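Side-chain contacts in digeranylgeranylglycerophospholipid reductase (Sulfolobus acidocaldarius, PDB 4OPC), which uses FAD to hydrogenate the double bonds of geranylgeranyl chains, turning unsaturated archaeols into the saturated archaeols of archaeal membrane lipids: residues 38-43 with 105-110; 272-277 with 443-448; 422-427 with 435-440. All coordinates share one frame; numbering follows the deposited sequence. Where two conformers were deposited one is given.

Contact 1 of 3, residues 38-43 with 105-110; sequences KPWNRI and RVLKEA. With FDA (dihydroflavine-adenine dinucleotide), chain B.
The six-membered end of the Trp40 indole reaches helix 99-112, its CH2 atom lying 3.6 Å from Leu107 CB and its CZ3 atom 3.8 Å from Lys108 CG. Both carbons meet the ring obliquely. One face of the indole carries Ile43 CD1 from its own segment, 4.3 Å above the plane and displaced toward the rim. Ile43 sends its other branch across to the helix: CG2, set anti to the backbone N (CG1 has chi1 -63°), packs at 3.6 Å on Leu107 CD1, the two side chains crossing at about a right angle. Leu107 thus serves two partners, CB for the tryptophan and CD1 for the isoleucine. The aliphatic part of Lys108, extended beyond CG, borders the indole at the exposed margin. No hydrogen bond spans the segments, so the contact rests on apolar packing. Lys38 faces the cofactor instead, its CG 3.6 Å from O2B of the dihydroflavine-adenine dinucleotide, while its NZ forms a salt bridge with Asp45. On the helix, Arg105 NE makes a salt bridge to Glu109 OE2 (2.9 Å, 175°), in the guanidinium plane but above that of the carboxylate. Segment 38-43 follows strand 32-35 of the Rossmann-type FAD-binding domain; Trp40 and Leu107 also touch Ile117 of edge strand 116-118, and Leu107 reaches Ser19 of helix 16-25, joining the loop beside the adenosine ribose to the sheet and its helices.

Contact 2 of 3, residues 272-277 with 443-448; sequences TRRPLY and NVLTEF
Arg274 meets Leu445 through a guanidinium face. Just before it in the chain, the Arg273 group turns back on its own loop: NE donates to Arg274 O at 2.8 Å, and NH1 to Pro275 O from above that carbonyl plane. Its CZ sits over the centre of the Arg274 guanidinium, 3.9 Å from the plane, two cationic groups stacked face on; salt bridges of Arg273 to Glu176 and of Arg274 to Asp349 probably offset their charge. Over the other face of Arg274, Leu445 CD1 is centred 3.3 Å above the plane, so the group is sandwiched between a methyl and a second guanidinium. Arg274 gets there with CG between the backbone N and the carbonyl carbon (chi1 64°) and a bend at chi2. At its edge, Tyr277 OH accepts from both NE (2.9 Å) and NH2 (3.3 Å), a side-on grip on one oxygen that fixes the rotation of the guanidinium; the same hydroxyl is hydrogen-bonded to Asp442. Leu445 CD1 approaches this oxygen more loosely, at 4.0 Å. The loop between strands 261-271 and 280-281 is thereby packed against helix 434-452, with Leu445 also touching Ile350 of helix 332-357 and Arg274 resting on Tyr424 of helix 410-425.

Contact 3 of 3, residues 422-427 with 435-440; sequences ELYLNY and GSWRRE
Trp437 fills the apolar centre, its six-membered ring set between Tyr424 and Tyr427 in an aromatic cluster. Its edge points at the face of Tyr424, with CZ2 3.6 Å above the middle of that ring and the planes at 69°. In turn Tyr427 directs its own edge at a face of the indole, centroids 4.7 Å apart, making two T-shaped stacks in series. With CG anti to the backbone N (chi1 174°), the indole projects from its helix toward segment 422-427 and brings NE1 to Leu423 O. That bond is fairly straight (2.9 Å, 167°); the oxygen lies close to the ring plane, whereas the N-H comes from above the carbonyl plane. Were the indole cut back to an alanine, the Leu423 carbonyl would probably lose this donor and a gap would open beside both tyrosine rings. Outward, Leu423 lays CD2 against the Glu440 carboxylate, 3.8 Å from OE2, on the exposed margin. Asn426 ND2 donates to Glu422 O near the end of helix 410-425. The contact closes the helical hairpin of 410-425 and 434-452; helix 332-357 packs on it, with Ala343 and Ala346 against Tyr424 and Val338 against Tyr427.

Contact 1 lies on the opposite side of the chain's centre from the other two, about 35 Å from contact 2 and 38 Å from contact 3, centre to centre; it is partly buried and belongs to the FAD-binding Rossmann-type part. Contacts 2 and 3 share helix 434-452 and adjoin, contact 3 being nested in the loop that contact 2 closes. Tyr277 joins them, its backbone O probably hydrogen-bonded to Tyr427 OH (2.7 Å) and its ring packed on Trp437. Contact 2, wholly buried, adds stacked arginines and ion pairs to one leucine methyl; contact 3, partly buried like contact 1, has an aromatic interior and a polar outer margin, whereas contact 1 is apolar without hydrogen bonds between its segments.

Contact 1 of 3, residues 38-43 with 105-110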
# COMPACT_ATOMS: atom_id res chain seq x y z
N LYS A 38 6.16 17.64 6.96
CA LYS A 38 6.08 17.47 8.42
C LYS A 38 7.37 17.87 9.11
O LYS A 38 8.44 17.77 8.52
CB LYS A 38 5.78 16.01 8.75
CG LYS A 38 4.38 15.56 8.37
CD LYS A 38 4.20 14.06 8.58
CE LYS A 38 2.79 13.65 8.20
NZ LYS A 38 2.54 12.22 8.51
N PRO A 39 7.28 18.29 10.37
CA PRO A 39 8.51 18.45 11.14
C PRO A 39 9.12 17.08 11.40
O PRO A 39 8.39 16.08 11.48
CB PRO A 39 8.02 19.05 12.46
CG PRO A 39 6.63 18.57 12.59
CD PRO A 39 6.08 18.53 11.19
N TRP A 40 10.44 17.04 11.54
CA TRP A 40 11.19 15.81 11.75
C TRP A 40 10.52 14.82 12.70
O TRP A 40 10.36 13.65 12.35
CB TRP A 40 12.58 16.15 12.29
CG TRP A 40 13.67 16.04 11.27
CD1 TRP A 40 14.36 17.06 10.68
CD2 TRP A 40 14.22 14.83 10.74
NE1 TRP A 40 15.31 16.56 9.82
CE2 TRP A 40 15.23 15.18 9.83
CE3 TRP A 40 13.96 13.47 10.96
CZ2 TRP A 40 15.99 14.23 9.14
CZ3 TRP A 40 14.70 12.53 10.27
CH2 TRP A 40 15.70 12.91 9.37
N ASN A 41 10.13 15.25 13.90
CA ASN A 41 9.64 14.29 14.88
C ASN A 41 8.26 13.73 14.58
O ASN A 41 7.78 12.84 15.28
CB ASN A 41 9.71 14.85 16.30
CG ASN A 41 8.94 16.12 16.48
OD1 ASN A 41 8.09 16.47 15.67
ND2 ASN A 41 9.26 16.86 17.55
N ARG A 42 7.62 14.22 13.52
CA ARG A 42 6.33 13.67 13.10
C ARG A 42 6.43 12.88 11.81
O ARG A 42 5.47 12.23 11.41
CB ARG A 42 5.29 14.77 12.94
CG ARG A 42 4.95 15.46 14.24
CD ARG A 42 3.75 16.37 14.08
NE ARG A 42 2.54 15.57 13.87
CZ ARG A 42 1.62 15.36 14.79
NH1 ARG A 42 1.75 15.91 16.00
NH2 ARG A 42 0.57 14.61 14.51
N ILE A 43 7.58 12.91 11.14
CA ILE A 43 7.70 12.17 9.89
C ILE A 43 7.46 10.69 10.14
O ILE A 43 8.03 10.10 11.07
CB ILE A 43 9.05 12.41 9.19
CG1 ILE A 43 9.17 13.88 8.79
CG2 ILE A 43 9.14 11.53 7.93
CD1 ILE A 43 10.56 14.28 8.29
N ARG A 105 14.57 6.85 11.82
CA ARG A 105 15.91 6.27 11.87
C ARG A 105 16.44 5.98 10.47
O ARG A 105 17.61 6.24 10.17
CB ARG A 105 15.94 5.00 12.73
CG ARG A 105 17.30 4.28 12.74
CD ARG A 105 17.05 2.78 12.94
NE ARG A 105 18.11 1.95 12.39
CZ ARG A 105 18.02 0.64 12.26
NH1 ARG A 105 16.91 0.01 12.64
NH2 ARG A 105 19.03 -0.05 11.75
N VAL A 106 15.59 5.45 9.60
CA VAL A 106 15.96 5.25 8.20
C VAL A 106 16.40 6.57 7.58
O VAL A 106 17.45 6.64 6.94
CB VAL A 106 14.81 4.63 7.38
CG1 VAL A 106 15.15 4.58 5.90
CG2 VAL A 106 14.49 3.23 7.91
N LEU A 107 15.63 7.63 7.81
CA LEU A 107 15.99 8.94 7.27
C LEU A 107 17.29 9.47 7.85
O LEU A 107 18.11 10.00 7.11
CB LEU A 107 14.86 9.93 7.52
CG LEU A 107 13.62 9.71 6.68
CD1 LEU A 107 12.51 10.60 7.21
CD2 LEU A 107 13.92 10.02 5.23
N LYS A 108 17.49 9.33 9.16
CA LYS A 108 18.72 9.82 9.78
C LYS A 108 19.93 9.06 9.25
O LYS A 108 21.00 9.65 9.05
CB LYS A 108 18.62 9.75 11.30
CG LYS A 108 17.67 10.80 11.87
CD LYS A 108 17.52 10.69 13.38
CE LYS A 108 16.39 11.58 13.88
NZ LYS A 108 16.03 11.29 15.30
N GLU A 109 19.77 7.76 9.00
CA GLU A 109 20.88 7.00 8.44
C GLU A 109 21.15 7.38 6.99
O GLU A 109 22.31 7.53 6.60
CB GLU A 109 20.64 5.49 8.59
CG GLU A 109 20.74 5.07 10.04
CD GLU A 109 20.75 3.56 10.24
OE1 GLU A 109 20.89 2.82 9.24
OE2 GLU A 109 20.62 3.14 11.41
N ALA A 110 20.09 7.59 6.21
CA ALA A 110 20.27 8.09 4.84
C ALA A 110 21.02 9.43 4.87
O ALA A 110 21.90 9.67 4.05
CB ALA A 110 18.92 8.23 4.16
PA FDA B . 2.94 8.37 3.52
O1A FDA B . 1.59 8.99 3.46
O2A FDA B . 3.28 7.55 4.76
O5B FDA B . 4.03 9.50 3.39
C5B FDA B . 3.86 10.58 2.46
C4B FDA B . 4.69 11.73 2.95
O4B FDA B . 4.70 12.78 1.95
C3B FDA B . 4.21 12.38 4.25
O3B FDA B . 5.22 12.31 5.26
C2B FDA B . 3.82 13.81 3.83
O2B FDA B . 4.08 14.77 4.84
C1B FDA B . 4.70 14.03 2.61
N9A FDA B . 4.24 15.00 1.62
C8A FDA B . 3.06 14.97 0.92
N7A FDA B . 2.94 15.93 0.03
C5A FDA B . 4.13 16.63 0.16
C6A FDA B . 4.66 17.74 -0.54
N6A FDA B . 4.05 18.32 -1.57
N1A FDA B . 5.90 18.16 -0.21
C2A FDA B . 6.53 17.55 0.80
N3A FDA B . 6.16 16.48 1.50
C4A FDA B . 4.95 16.05 1.11
N1 FDA B . 0.20 -0.85 5.64
C2 FDA B . 0.93 -1.87 6.19
O2 FDA B . 1.92 -2.33 5.62
N3 FDA B . 0.53 -2.33 7.42
C4 FDA B . -0.59 -1.96 8.12
O4 FDA B . -0.75 -2.36 9.27
C4X FDA B . -1.34 -0.95 7.48
N5 FDA B . -2.46 -0.47 8.10
C5X FDA B . -3.02 0.72 7.69
C6 FDA B . -3.98 1.36 8.47
C7 FDA B . -4.49 2.60 8.13
C7M FDA B . -5.42 3.30 9.08
C8 FDA B . -4.07 3.21 6.94
C8M FDA B . -4.56 4.59 6.57
C9 FDA B . -3.13 2.56 6.13
C9A FDA B . -2.58 1.34 6.51
N10 FDA B . -1.59 0.68 5.74
C10 FDA B . -0.91 -0.38 6.29
C1' FDA B . -1.04 1.29 4.50
C2' FDA B . 0.28 2.02 4.80
O2' FDA B . 0.16 2.82 5.97
C3' FDA B . 0.66 2.92 3.62
O3' FDA B . 0.53 2.18 2.42
C4' FDA B . 2.10 3.46 3.65
O4' FDA B . 2.43 4.01 4.92
C5' FDA B . 2.32 4.49 2.56
O5' FDA B . 3.64 5.06 2.68
P FDA B . 4.05 6.28 1.76
O1P FDA B . 5.45 6.61 2.10
O2P FDA B . 3.72 6.03 0.30
O3P FDA B . 3.07 7.47 2.19

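Contact 2 of 3, residues 272-277 with 443-448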
# COMPACT_ATOMS: atom_id res chain seq x y z
N THR A 272 -6.57 0.81 -2.89
CA THR A 272 -6.72 -0.65 -2.90
C THR A 272 -6.87 -1.17 -4.31
O THR A 272 -7.85 -1.82 -4.64
CB THR A 272 -7.97 -1.08 -2.10
OG1 THR A 272 -9.14 -0.52 -2.70
CG2 THR A 272 -7.89 -0.64 -0.63
N ARG A 273 -5.89 -0.91 -5.16
CA ARG A 273 -5.98 -1.28 -6.57
C ARG A 273 -4.61 -1.61 -7.15
O ARG A 273 -3.58 -1.47 -6.47
CB ARG A 273 -6.61 -0.14 -7.39
CG ARG A 273 -5.96 1.21 -7.16
CD ARG A 273 -6.21 2.13 -8.38
NE ARG A 273 -5.27 1.83 -9.46
CZ ARG A 273 -5.22 2.51 -10.61
NH1 ARG A 273 -4.28 2.22 -11.51
NH2 ARG A 273 -6.09 3.47 -10.85
N ARG A 274 -4.60 -2.05 -8.41
CA ARG A 274 -3.38 -2.19 -9.20
C ARG A 274 -2.58 -0.89 -9.16
O ARG A 274 -3.13 0.19 -8.91
CB ARG A 274 -3.76 -2.55 -10.63
CG ARG A 274 -4.54 -1.45 -11.32
CD ARG A 274 -5.56 -2.00 -12.32
NE ARG A 274 -6.31 -0.90 -12.93
CZ ARG A 274 -7.34 -0.28 -12.36
NH1 ARG A 274 -7.78 -0.65 -11.16
NH2 ARG A 274 -7.94 0.72 -12.99
N PRO A 275 -1.26 -0.96 -9.40
CA PRO A 275 -0.49 0.29 -9.33
C PRO A 275 -0.82 1.26 -10.46
O PRO A 275 -1.56 0.93 -11.39
CB PRO A 275 0.97 -0.17 -9.43
CG PRO A 275 0.91 -1.54 -10.03
CD PRO A 275 -0.42 -2.13 -9.68
N LEU A 276 -0.28 2.48 -10.37
CA LEU A 276 -0.34 3.41 -11.50
C LEU A 276 0.09 2.67 -12.76
O LEU A 276 1.09 1.96 -12.74
CB LEU A 276 0.66 4.54 -11.28
CG LEU A 276 0.31 5.88 -10.64
CD1 LEU A 276 1.46 6.85 -10.93
CD2 LEU A 276 -1.02 6.45 -11.10
N TYR A 277 -0.66 2.84 -13.85
CA TYR A 277 -0.35 2.13 -15.08
C TYR A 277 1.10 2.33 -15.53
O TYR A 277 1.75 1.38 -15.97
CB TYR A 277 -1.32 2.51 -16.19
CG TYR A 277 -2.66 1.83 -16.07
CD1 TYR A 277 -2.75 0.45 -15.93
CD2 TYR A 277 -3.83 2.57 -16.08
CE1 TYR A 277 -3.98 -0.18 -15.83
CE2 TYR A 277 -5.07 1.94 -15.98
CZ TYR A 277 -5.12 0.57 -15.85
OH TYR A 277 -6.34 -0.07 -15.75
N ASN A 443 -10.34 -3.10 -20.22
CA ASN A 443 -11.39 -3.97 -20.73
C ASN A 443 -11.63 -5.20 -19.84
O ASN A 443 -12.78 -5.58 -19.58
CB ASN A 443 -11.13 -4.39 -22.18
CG ASN A 443 -11.30 -3.24 -23.15
OD1 ASN A 443 -11.88 -2.21 -22.82
ND2 ASN A 443 -10.79 -3.42 -24.37
N VAL A 444 -10.55 -5.81 -19.36
CA VAL A 444 -10.68 -6.95 -18.45
C VAL A 444 -11.44 -6.53 -17.20
O VAL A 444 -12.34 -7.24 -16.74
CB VAL A 444 -9.29 -7.52 -18.06
CG1 VAL A 444 -9.42 -8.51 -16.91
CG2 VAL A 444 -8.62 -8.15 -19.27
N LEU A 445 -11.10 -5.37 -16.65
CA LEU A 445 -11.76 -4.88 -15.45
C LEU A 445 -13.23 -4.53 -15.69
O LEU A 445 -14.09 -4.87 -14.88
CB LEU A 445 -11.01 -3.67 -14.90
CG LEU A 445 -9.61 -3.98 -14.39
CD1 LEU A 445 -8.85 -2.70 -14.11
CD2 LEU A 445 -9.67 -4.82 -13.14
N THR A 446 -13.51 -3.85 -16.80
CA THR A 446 -14.89 -3.50 -17.16
C THR A 446 -15.76 -4.75 -17.28
O THR A 446 -16.86 -4.81 -16.72
CB THR A 446 -14.94 -2.72 -18.50
OG1 THR A 446 -14.23 -1.49 -18.35
CG2 THR A 446 -16.39 -2.43 -18.89
N GLU A 447 -15.26 -5.75 -18.00
CA GLU A 447 -16.00 -7.00 -18.17
C GLU A 447 -16.17 -7.72 -16.83
O GLU A 447 -17.22 -8.28 -16.55
CB GLU A 447 -15.30 -7.92 -19.16
CG GLU A 447 -15.25 -7.40 -20.58
CD GLU A 447 -14.52 -8.35 -21.51
OE1 GLU A 447 -14.72 -9.58 -21.38
OE2 GLU A 447 -13.75 -7.87 -22.37
N PHE A 448 -15.13 -7.69 -16.00
CA PHE A 448 -15.23 -8.35 -14.71
C PHE A 448 -16.27 -7.68 -13.81
O PHE A 448 -17.08 -8.35 -13.19
CB PHE A 448 -13.88 -8.45 -14.00
CG PHE A 448 -13.97 -9.15 -12.68
CD1 PHE A 448 -14.16 -10.52 -12.65
CD2 PHE A 448 -13.93 -8.45 -11.49
CE1 PHE A 448 -14.28 -11.19 -11.45
CE2 PHE A 448 -14.05 -9.11 -10.28
CZ PHE A 448 -14.22 -10.48 -10.26

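Contact 3 of 3, residues 422-427 with 435-440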
# COMPACT_ATOMS: atom_id res chain seq x y z
N GLU A 422 -1.41 -12.42 -16.41
CA GLU A 422 -0.72 -12.62 -17.68
C GLU A 422 -0.50 -11.31 -18.44
O GLU A 422 0.56 -11.12 -19.03
CB GLU A 422 -1.47 -13.63 -18.55
CG GLU A 422 -1.43 -15.04 -17.99
CD GLU A 422 -2.26 -16.02 -18.81
OE1 GLU A 422 -2.95 -15.57 -19.75
OE2 GLU A 422 -2.23 -17.23 -18.50
N LEU A 423 -1.49 -10.42 -18.43
CA LEU A 423 -1.32 -9.11 -19.05
C LEU A 423 -0.17 -8.37 -18.38
O LEU A 423 0.63 -7.72 -19.05
CB LEU A 423 -2.59 -8.27 -18.96
CG LEU A 423 -3.61 -8.45 -20.09
CD1 LEU A 423 -4.87 -7.66 -19.77
CD2 LEU A 423 -3.01 -7.99 -21.41
N TYR A 424 -0.11 -8.44 -17.05
CA TYR A 424 0.96 -7.77 -16.32
C TYR A 424 2.33 -8.43 -16.51
O TYR A 424 3.34 -7.72 -16.54
CB TYR A 424 0.61 -7.60 -14.84
CG TYR A 424 -0.25 -6.39 -14.62
CD1 TYR A 424 -1.57 -6.36 -15.06
CD2 TYR A 424 0.28 -5.25 -14.03
CE1 TYR A 424 -2.35 -5.25 -14.88
CE2 TYR A 424 -0.50 -4.12 -13.85
CZ TYR A 424 -1.82 -4.12 -14.28
OH TYR A 424 -2.59 -3.00 -14.10
N LEU A 425 2.36 -9.75 -16.67
CA LEU A 425 3.61 -10.44 -17.00
C LEU A 425 4.09 -10.06 -18.40
O LEU A 425 5.26 -10.24 -18.74
CB LEU A 425 3.45 -11.95 -16.85
CG LEU A 425 3.13 -12.40 -15.42
CD1 LEU A 425 3.04 -13.92 -15.31
CD2 LEU A 425 4.15 -11.85 -14.43
N ASN A 426 3.19 -9.50 -19.20
CA ASN A 426 3.55 -8.96 -20.51
C ASN A 426 3.46 -7.43 -20.52
O ASN A 426 3.04 -6.83 -21.51
CB ASN A 426 2.65 -9.55 -21.60
CG ASN A 426 2.89 -11.03 -21.80
OD1 ASN A 426 3.93 -11.44 -22.33
ND2 ASN A 426 1.93 -11.85 -21.38
N TYR A 427 3.87 -6.82 -19.41
CA TYR A 427 3.90 -5.37 -19.31
C TYR A 427 4.70 -4.78 -20.48
O TYR A 427 5.73 -5.32 -20.86
CB TYR A 427 4.51 -4.96 -17.96
CG TYR A 427 4.38 -3.47 -17.72
CD1 TYR A 427 3.25 -2.95 -17.11
CD2 TYR A 427 5.37 -2.59 -18.16
CE1 TYR A 427 3.11 -1.58 -16.92
CE2 TYR A 427 5.23 -1.23 -17.99
CZ TYR A 427 4.11 -0.73 -17.36
OH TYR A 427 3.99 0.62 -17.19
N GLY A 435 -0.46 2.64 -24.05
CA GLY A 435 -1.86 2.91 -24.31
C GLY A 435 -2.66 1.67 -24.68
O GLY A 435 -3.72 1.41 -24.10
N SER A 436 -2.17 0.91 -25.65
CA SER A 436 -2.90 -0.28 -26.08
C SER A 436 -2.98 -1.31 -24.96
O SER A 436 -4.01 -1.97 -24.79
CB SER A 436 -2.29 -0.87 -27.35
OG SER A 436 -0.93 -1.23 -27.15
N TRP A 437 -1.91 -1.44 -24.18
CA TRP A 437 -1.90 -2.37 -23.06
C TRP A 437 -2.88 -1.93 -21.97
O TRP A 437 -3.67 -2.75 -21.47
CB TRP A 437 -0.48 -2.48 -22.50
CG TRP A 437 -0.36 -3.28 -21.25
CD1 TRP A 437 -0.21 -4.64 -21.15
CD2 TRP A 437 -0.39 -2.78 -19.91
NE1 TRP A 437 -0.12 -5.01 -19.83
CE2 TRP A 437 -0.23 -3.89 -19.04
CE3 TRP A 437 -0.50 -1.51 -19.36
CZ2 TRP A 437 -0.21 -3.76 -17.66
CZ3 TRP A 437 -0.48 -1.38 -17.98
CH2 TRP A 437 -0.33 -2.50 -17.15
N ARG A 438 -2.86 -0.64 -21.63
CA ARG A 438 -3.78 -0.09 -20.65
C ARG A 438 -5.24 -0.35 -21.04
O ARG A 438 -6.07 -0.68 -20.18
CB ARG A 438 -3.52 1.41 -20.47
CG ARG A 438 -4.46 2.12 -19.49
CD ARG A 438 -4.08 3.60 -19.36
NE ARG A 438 -4.17 4.28 -20.65
CZ ARG A 438 -3.24 5.08 -21.16
NH1 ARG A 438 -2.12 5.34 -20.50
NH2 ARG A 438 -3.44 5.63 -22.35
N ARG A 439 -5.56 -0.20 -22.32
CA ARG A 439 -6.92 -0.43 -22.78
C ARG A 439 -7.31 -1.90 -22.62
O ARG A 439 -8.45 -2.20 -22.26
CB ARG A 439 -7.12 0.07 -24.21
CG ARG A 439 -7.01 1.59 -24.33
CD ARG A 439 -7.37 2.10 -25.72
NE ARG A 439 -6.34 1.81 -26.71
CZ ARG A 439 -5.30 2.61 -26.97
NH1 ARG A 439 -5.15 3.74 -26.31
NH2 ARG A 439 -4.41 2.26 -27.90
N GLU A 440 -6.37 -2.80 -22.84
CA GLU A 440 -6.62 -4.22 -22.60
C GLU A 440 -6.94 -4.48 -21.13
O GLU A 440 -7.87 -5.24 -20.81
CB GLU A 440 -5.42 -5.07 -23.00
CG GLU A 440 -5.18 -5.20 -24.48
CD GLU A 440 -4.08 -6.21 -24.77
OE1 GLU A 440 -2.91 -5.80 -24.89
OE2 GLU A 440 -4.40 -7.42 -24.87